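CsuC (Acinetobacter baumannii, PDB 6FJY) acts as the periplasmic chaperone of archaic chaperone-usher Csu pili, holding the tip adhesion subunit CsuE in a pre-assembly complex by donor-strand complementation. Local coordinates at residues 87-92 and 115-120; 5-10 and 19-24. One frame throughout, in Å; residues are numbered along the deposited sequence.

Interaction 1. Residues 87-92 and 115-120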
loop_
_atom_site.group_PDB
_atom_site.type_symbol
_atom_site.label_atom_id
_atom_site.label_comp_id
_atom_site.label_asym_id
_atom_site.label_seq_id
_atom_site.Cartn_x
_atom_site.Cartn_y
_atom_site.Cartn_z
ATOM N N SER A 87 12.445 -2.639 -11.481
ATOM C CA SER A 87 11.076 -3.113 -11.405
ATOM C C SER A 87 11.062 -4.578 -10.994
ATOM O O SER A 87 11.918 -5.359 -11.414
ATOM C CB SER A 87 10.381 -2.937 -12.751
ATOM O OG SER A 87 10.509 -1.595 -13.189
ATOM N N TYR A 88 10.095 -4.942 -10.161
ATOM C CA TYR A 88 9.954 -6.303 -9.676
ATOM C C TYR A 88 8.468 -6.602 -9.530
ATOM O O TYR A 88 7.637 -5.691 -9.482
ATOM C CB TYR A 88 10.640 -6.493 -8.321
ATOM C CG TYR A 88 12.089 -6.120 -8.271
ATOM C CD1 TYR A 88 12.471 -4.801 -8.025
ATOM C CD2 TYR A 88 13.083 -7.076 -8.420
ATOM C CE1 TYR A 88 13.794 -4.442 -7.956
ATOM C CE2 TYR A 88 14.420 -6.721 -8.346
ATOM C CZ TYR A 88 14.766 -5.399 -8.120
ATOM O OH TYR A 88 16.085 -5.041 -8.056
ATOM N N ARG A 89 8.133 -7.884 -9.400
ATOM C CA ARG A 89 6.771 -8.293 -9.068
ATOM C C ARG A 89 6.851 -9.078 -7.776
ATOM O O ARG A 89 7.617 -10.044 -7.687
ATOM C CB ARG A 89 6.130 -9.165 -10.149
ATOM C CG ARG A 89 5.971 -8.512 -11.531
ATOM C CD ARG A 89 5.023 -7.328 -11.598
ATOM N NE ARG A 89 3.652 -7.655 -11.254
ATOM C CZ ARG A 89 2.620 -6.857 -11.496
ATOM N NH1 ARG A 89 2.799 -5.686 -12.094
ATOM N NH2 ARG A 89 1.407 -7.226 -11.126
ATOM N N LEU A 90 6.100 -8.634 -6.770
ATOM C CA LEU A 90 5.902 -9.396 -5.546
ATOM C C LEU A 90 4.740 -10.358 -5.775
ATOM O O LEU A 90 3.652 -9.930 -6.182
ATOM C CB LEU A 90 5.607 -8.455 -4.381
ATOM C CG LEU A 90 5.095 -9.092 -3.093
ATOM C CD1 LEU A 90 6.090 -10.075 -2.556
ATOM C CD2 LEU A 90 4.750 -8.038 -2.055
ATOM N N ILE A 91 4.977 -11.654 -5.548
ATOM C CA ILE A 91 3.963 -12.686 -5.753
ATOM C C ILE A 91 3.731 -13.405 -4.429
ATOM O O ILE A 91 4.616 -14.119 -3.933
ATOM C CB ILE A 91 4.357 -13.694 -6.839
ATOM C CG1 ILE A 91 4.648 -13.010 -8.173
ATOM C CG2 ILE A 91 3.219 -14.691 -7.022
ATOM C CD1 ILE A 91 3.455 -12.353 -8.779
ATOM N N VAL A 92 2.534 -13.256 -3.872
ATOM C CA VAL A 92 2.176 -13.972 -2.655
ATOM C C VAL A 92 0.941 -14.835 -2.910
ATOM O O VAL A 92 -0.083 -14.357 -3.422
ATOM C CB VAL A 92 2.009 -13.038 -1.438
ATOM C CG1 VAL A 92 2.317 -11.582 -1.787
ATOM C CG2 VAL A 92 0.683 -13.245 -0.739
ATOM N N ARG A 115 -3.873 -15.444 -5.386
ATOM C CA ARG A 115 -2.526 -15.079 -5.787
ATOM C C ARG A 115 -2.501 -13.578 -6.040
ATOM O O ARG A 115 -3.270 -13.070 -6.862
ATOM C CB ARG A 115 -2.097 -15.850 -7.033
ATOM C CG ARG A 115 -0.673 -15.558 -7.518
ATOM C CD ARG A 115 -0.318 -16.549 -8.609
ATOM N NE ARG A 115 1.084 -16.494 -9.005
ATOM C CZ ARG A 115 1.504 -16.336 -10.254
ATOM N NH1 ARG A 115 0.627 -16.223 -11.242
ATOM N NH2 ARG A 115 2.802 -16.303 -10.518
ATOM N N TYR A 116 -1.632 -12.870 -5.332
ATOM C CA TYR A 116 -1.485 -11.430 -5.484
ATOM C C TYR A 116 -0.225 -11.149 -6.281
ATOM O O TYR A 116 0.870 -11.565 -5.886
ATOM C CB TYR A 116 -1.412 -10.723 -4.131
ATOM C CG TYR A 116 -2.714 -10.715 -3.368
ATOM C CD1 TYR A 116 -3.083 -11.791 -2.569
ATOM C CD2 TYR A 116 -3.559 -9.617 -3.419
ATOM C CE1 TYR A 116 -4.278 -11.782 -1.865
ATOM C CE2 TYR A 116 -4.759 -9.598 -2.721
ATOM C CZ TYR A 116 -5.109 -10.680 -1.947
ATOM O OH TYR A 116 -6.289 -10.665 -1.248
ATOM N N SER A 117 -0.393 -10.477 -7.415
ATOM C CA SER A 117 0.717 -9.954 -8.200
ATOM C C SER A 117 0.806 -8.459 -7.907
ATOM O O SER A 117 -0.100 -7.690 -8.244
ATOM C CB SER A 117 0.532 -10.227 -9.692
ATOM O OG SER A 117 1.663 -9.764 -10.418
ATOM N N ILE A 118 1.880 -8.056 -7.239
ATOM C CA ILE A 118 2.003 -6.728 -6.665
ATOM C C ILE A 118 3.230 -6.037 -7.270
ATOM O O ILE A 118 4.319 -6.613 -7.251
ATOM C CB ILE A 118 2.104 -6.775 -5.133
ATOM C CG1 ILE A 118 0.715 -7.070 -4.536
ATOM C CG2 ILE A 118 2.703 -5.503 -4.588
ATOM C CD1 ILE A 118 0.749 -7.367 -3.048
ATOM N N PRO A 119 3.095 -4.824 -7.807
ATOM C CA PRO A 119 4.260 -4.146 -8.384
ATOM C C PRO A 119 5.172 -3.606 -7.294
ATOM O O PRO A 119 4.724 -3.000 -6.317
ATOM C CB PRO A 119 3.632 -3.007 -9.188
ATOM C CG PRO A 119 2.391 -2.658 -8.384
ATOM C CD PRO A 119 1.884 -3.977 -7.858
ATOM N N LEU A 120 6.465 -3.798 -7.493
ATOM C CA LEU A 120 7.474 -3.395 -6.527
ATOM C C LEU A 120 8.593 -2.657 -7.249
ATOM O O LEU A 120 9.086 -3.133 -8.278
ATOM C CB LEU A 120 8.019 -4.619 -5.808
ATOM C CG LEU A 120 9.165 -4.334 -4.851
ATOM C CD1 LEU A 120 8.697 -3.469 -3.650
ATOM C CD2 LEU A 120 9.759 -5.630 -4.413
#
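The guanidinium of R89 grips the hydroxyl of S117 across an antiparallel strand pair in the Ig-like, PapD-type N-terminal domain. R89 NH2 reaches S117 OG at 2.6 Å, with the oxygen 10° out of the guanidinium plane, and R89 NE adds a weak second bond to S117 OG at 3.0 Å. The R89 chain, bent at both chi2 and chi3 (-65° and -62°), reaches across to the neighbouring strand, and one guanidinium face lies over the backbone at P119 N. Beside it, I91 sets CD1 against S117 OG and CG2 against R115 NE. On the other face, L90 and I118 run side by side, and Y88 CB meets L120 CB. Six backbone hydrogen bonds join Y88, L90 and V92 to L120, I118 and Y116. Further out, W40 makes a cation-pi contact with R89, and R89 NH2 also forms a salt bridge with a backbone group of the other protein chain, probably its C-terminal carboxylate. R115, Y116 and S117 pair in parallel with a strand of that chain, continuing the sheet across the interface, as expected for donor-strand complementation. Between the hydrogen-bonded pairs, I91 CA points its hydrogen at Y116 O, 3.3 Å away.

Interaction 2. Residues 5-10 and 19-24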
loop_
_atom_site.group_PDB
_atom_site.type_symbol
_atom_site.label_atom_id
_atom_site.label_comp_id
_atom_site.label_asym_id
_atom_site.label_seq_id
_atom_site.Cartn_x
_atom_site.Cartn_y
_atom_site.Cartn_z
ATOM N N ILE A 5 -3.516 -7.662 2.658
ATOM C CA ILE A 5 -2.113 -7.453 2.322
ATOM C C ILE A 5 -1.944 -6.025 1.806
ATOM O O ILE A 5 -2.620 -5.617 0.855
ATOM C CB ILE A 5 -1.598 -8.486 1.298
ATOM C CG1 ILE A 5 -0.207 -8.099 0.810
ATOM C CG2 ILE A 5 -2.562 -8.644 0.137
ATOM C CD1 ILE A 5 0.417 -9.145 -0.056
ATOM N N TRP A 6 -1.055 -5.266 2.447
ATOM C CA TRP A 6 -0.778 -3.875 2.111
ATOM C C TRP A 6 0.639 -3.544 2.549
ATOM O O TRP A 6 1.145 -4.140 3.510
ATOM C CB TRP A 6 -1.752 -2.900 2.793
ATOM C CG TRP A 6 -1.647 -2.926 4.284
ATOM C CD1 TRP A 6 -2.095 -3.903 5.113
ATOM C CD2 TRP A 6 -1.043 -1.930 5.126
ATOM N NE1 TRP A 6 -1.806 -3.587 6.420
ATOM C CE2 TRP A 6 -1.168 -2.375 6.454
ATOM C CE3 TRP A 6 -0.409 -0.707 4.881
ATOM C CZ2 TRP A 6 -0.703 -1.639 7.540
ATOM C CZ3 TRP A 6 0.068 0.024 5.962
ATOM C CH2 TRP A 6 -0.085 -0.446 7.276
ATOM N N PRO A 7 1.300 -2.590 1.877
ATOM C CA PRO A 7 0.746 -1.922 0.687
ATOM C C PRO A 7 0.866 -2.722 -0.616
ATOM O O PRO A 7 1.760 -3.555 -0.769
ATOM C CB PRO A 7 1.557 -0.616 0.610
ATOM C CG PRO A 7 2.857 -0.933 1.259
ATOM C CD PRO A 7 2.545 -1.958 2.347
ATOM N N ILE A 8 -0.077 -2.480 -1.537
ATOM C CA ILE A 8 -0.048 -3.128 -2.846
ATOM C C ILE A 8 0.762 -2.346 -3.885
ATOM O O ILE A 8 0.919 -2.827 -5.016
ATOM C CB ILE A 8 -1.488 -3.375 -3.335
ATOM C CG1 ILE A 8 -2.301 -2.096 -3.253
ATOM C CG2 ILE A 8 -2.176 -4.478 -2.491
ATOM C CD1 ILE A 8 -3.750 -2.305 -3.634
ATOM N N TYR A 9 1.289 -1.167 -3.533
ATOM C CA TYR A 9 2.244 -0.433 -4.369
ATOM C C TYR A 9 3.484 -0.110 -3.550
ATOM O O TYR A 9 3.792 1.058 -3.304
ATOM C CB TYR A 9 1.628 0.849 -4.931
ATOM C CG TYR A 9 0.426 0.631 -5.821
ATOM C CD1 TYR A 9 0.528 -0.086 -7.006
ATOM C CD2 TYR A 9 -0.813 1.130 -5.472
ATOM C CE1 TYR A 9 -0.578 -0.280 -7.832
ATOM C CE2 TYR A 9 -1.919 0.937 -6.281
ATOM C CZ TYR A 9 -1.797 0.230 -7.456
ATOM O OH TYR A 9 -2.902 0.040 -8.246
ATOM N N PRO A 10 4.223 -1.125 -3.108
ATOM C CA PRO A 10 5.412 -0.871 -2.296
ATOM C C PRO A 10 6.603 -0.416 -3.136
ATOM O O PRO A 10 6.661 -0.607 -4.355
ATOM C CB PRO A 10 5.675 -2.229 -1.646
ATOM C CG PRO A 10 5.230 -3.202 -2.690
ATOM C CD PRO A 10 4.028 -2.564 -3.344
ATOM N N THR A 19 11.951 -2.393 2.800
ATOM C CA THR A 19 10.606 -1.938 3.122
ATOM C C THR A 19 9.794 -3.126 3.620
ATOM O O THR A 19 10.214 -4.281 3.519
ATOM C CB THR A 19 9.905 -1.298 1.924
ATOM O OG1 THR A 19 8.699 -0.657 2.362
ATOM C CG2 THR A 19 9.566 -2.341 0.890
ATOM N N ALA A 20 8.609 -2.830 4.139
ATOM C CA ALA A 20 7.758 -3.830 4.768
ATOM C C ALA A 20 6.394 -3.882 4.092
ATOM O O ALA A 20 5.857 -2.857 3.660
ATOM C CB ALA A 20 7.584 -3.540 6.275
ATOM N N VAL A 21 5.847 -5.089 4.007
ATOM C CA VAL A 21 4.472 -5.327 3.589
ATOM C C VAL A 21 3.809 -6.141 4.687
ATOM O O VAL A 21 4.421 -7.066 5.228
ATOM C CB VAL A 21 4.384 -6.052 2.234
ATOM C CG1 VAL A 21 2.948 -6.444 1.943
ATOM C CG2 VAL A 21 4.915 -5.145 1.102
ATOM N N TRP A 22 2.592 -5.760 5.059
ATOM C CA TRP A 22 1.892 -6.408 6.153
ATOM C C TRP A 22 0.963 -7.485 5.626
ATOM O O TRP A 22 0.301 -7.311 4.599
ATOM C CB TRP A 22 1.123 -5.382 6.979
ATOM C CG TRP A 22 2.045 -4.440 7.665
ATOM C CD1 TRP A 22 2.264 -3.139 7.344
ATOM C CD2 TRP A 22 2.898 -4.731 8.776
ATOM N NE1 TRP A 22 3.198 -2.594 8.190
ATOM C CE2 TRP A 22 3.603 -3.550 9.081
ATOM C CE3 TRP A 22 3.125 -5.867 9.554
ATOM C CZ2 TRP A 22 4.525 -3.475 10.122
ATOM C CZ3 TRP A 22 4.037 -5.786 10.599
ATOM C CH2 TRP A 22 4.732 -4.605 10.863
ATOM N N LEU A 23 0.947 -8.612 6.327
ATOM C CA LEU A 23 0.063 -9.733 6.044
ATOM C C LEU A 23 -0.791 -9.945 7.282
ATOM O O LEU A 23 -0.259 -10.286 8.345
ATOM C CB LEU A 23 0.881 -10.988 5.754
ATOM C CG LEU A 23 1.692 -10.925 4.460
ATOM C CD1 LEU A 23 2.468 -12.219 4.236
ATOM C CD2 LEU A 23 0.809 -10.574 3.271
ATOM N N GLN A 24 -2.103 -9.751 7.146
ATOM C CA GLN A 24 -3.011 -9.811 8.276
ATOM C C GLN A 24 -4.222 -10.679 7.943
ATOM O O GLN A 24 -4.885 -10.476 6.923
ATOM C CB GLN A 24 -3.429 -8.395 8.690
ATOM C CG GLN A 24 -4.198 -8.330 10.008
ATOM C CD GLN A 24 -4.256 -6.921 10.540
ATOM O OE1 GLN A 24 -3.759 -5.993 9.902
ATOM N NE2 GLN A 24 -4.848 -6.748 11.708
#
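W6 lays its indole beside that of W22, both side chains leaving the sheet in the same direction. From W6 CB, a chi1 of 63° sets CG between the backbone N and the carbonyl carbon, and the ring stands off the sheet alongside the W22 side chain. Along the five-membered ring, W6 CD1 passes W22 CB, and W6 NE1 comes to 3.5 Å from that same methylene carbon. W6 CE2 then meets W22 CD1, and at the far part of the indole W6 CZ2 approaches W22 CD1 to 3.3 Å. Next to it, W6 CH2 touches both W22 CD1 and W22 NE1. W22 CD1 therefore sits over one face of the W6 indole, offset toward its rim, with the W6 six-membered and W22 five-membered rings inclined at 36°. Two backbone bonds set this pair: W22 N donates to W6 O at 2.7 Å, and W6 N donates to W22 O at 3.3 Å.

The opposite face of the sheet carries I5 and L23, where I5 CG1 lies 3.6 Å from L23 CD2; I5 CG1 also meets V21 CG1. The ladder ends at W6; the peptide before P7 is cis, and P7 has no N-H to offer. V21 nevertheless bridges onward, its CG1 beside W6 O and its CG2 near P7 O and P10 CB, the latter at 4.1 Å. On the far side of strand 18-25, K69 makes a cation-pi contact with W22, and M71 packs on the same indole. Apolar side chains of the other protein chain pack on W6 and P7. A short N-terminal strand paired antiparallel with 18-25, then leaving it at a cis-proline to cross toward strand 109-123, is consistent with the switching first strand of Ig-like PapD-type chaperone domains.

Along the chain, both segments of interaction 2 precede those of interaction 1; the two centres lie about 10 Å apart in the Ig-like beta sandwich of the N-terminal domain. The segment 5-10 joins them: strand 3-6 pairs with 18-25, whereas strand 11-12, just beyond it, runs parallel to 109-123, the strand that supplies 115-120. At the crossing, P10 CD packs 3.1 Å from P119 O, and I118 CG2 meets I8 O and P10 CD, while I5 lies against I118. The N-terminal segment thus spans from one strand pair to the other, and both contacts reach the other protein chain, interaction 1 by continuing its sheet and interaction 2 partly by apolar packing.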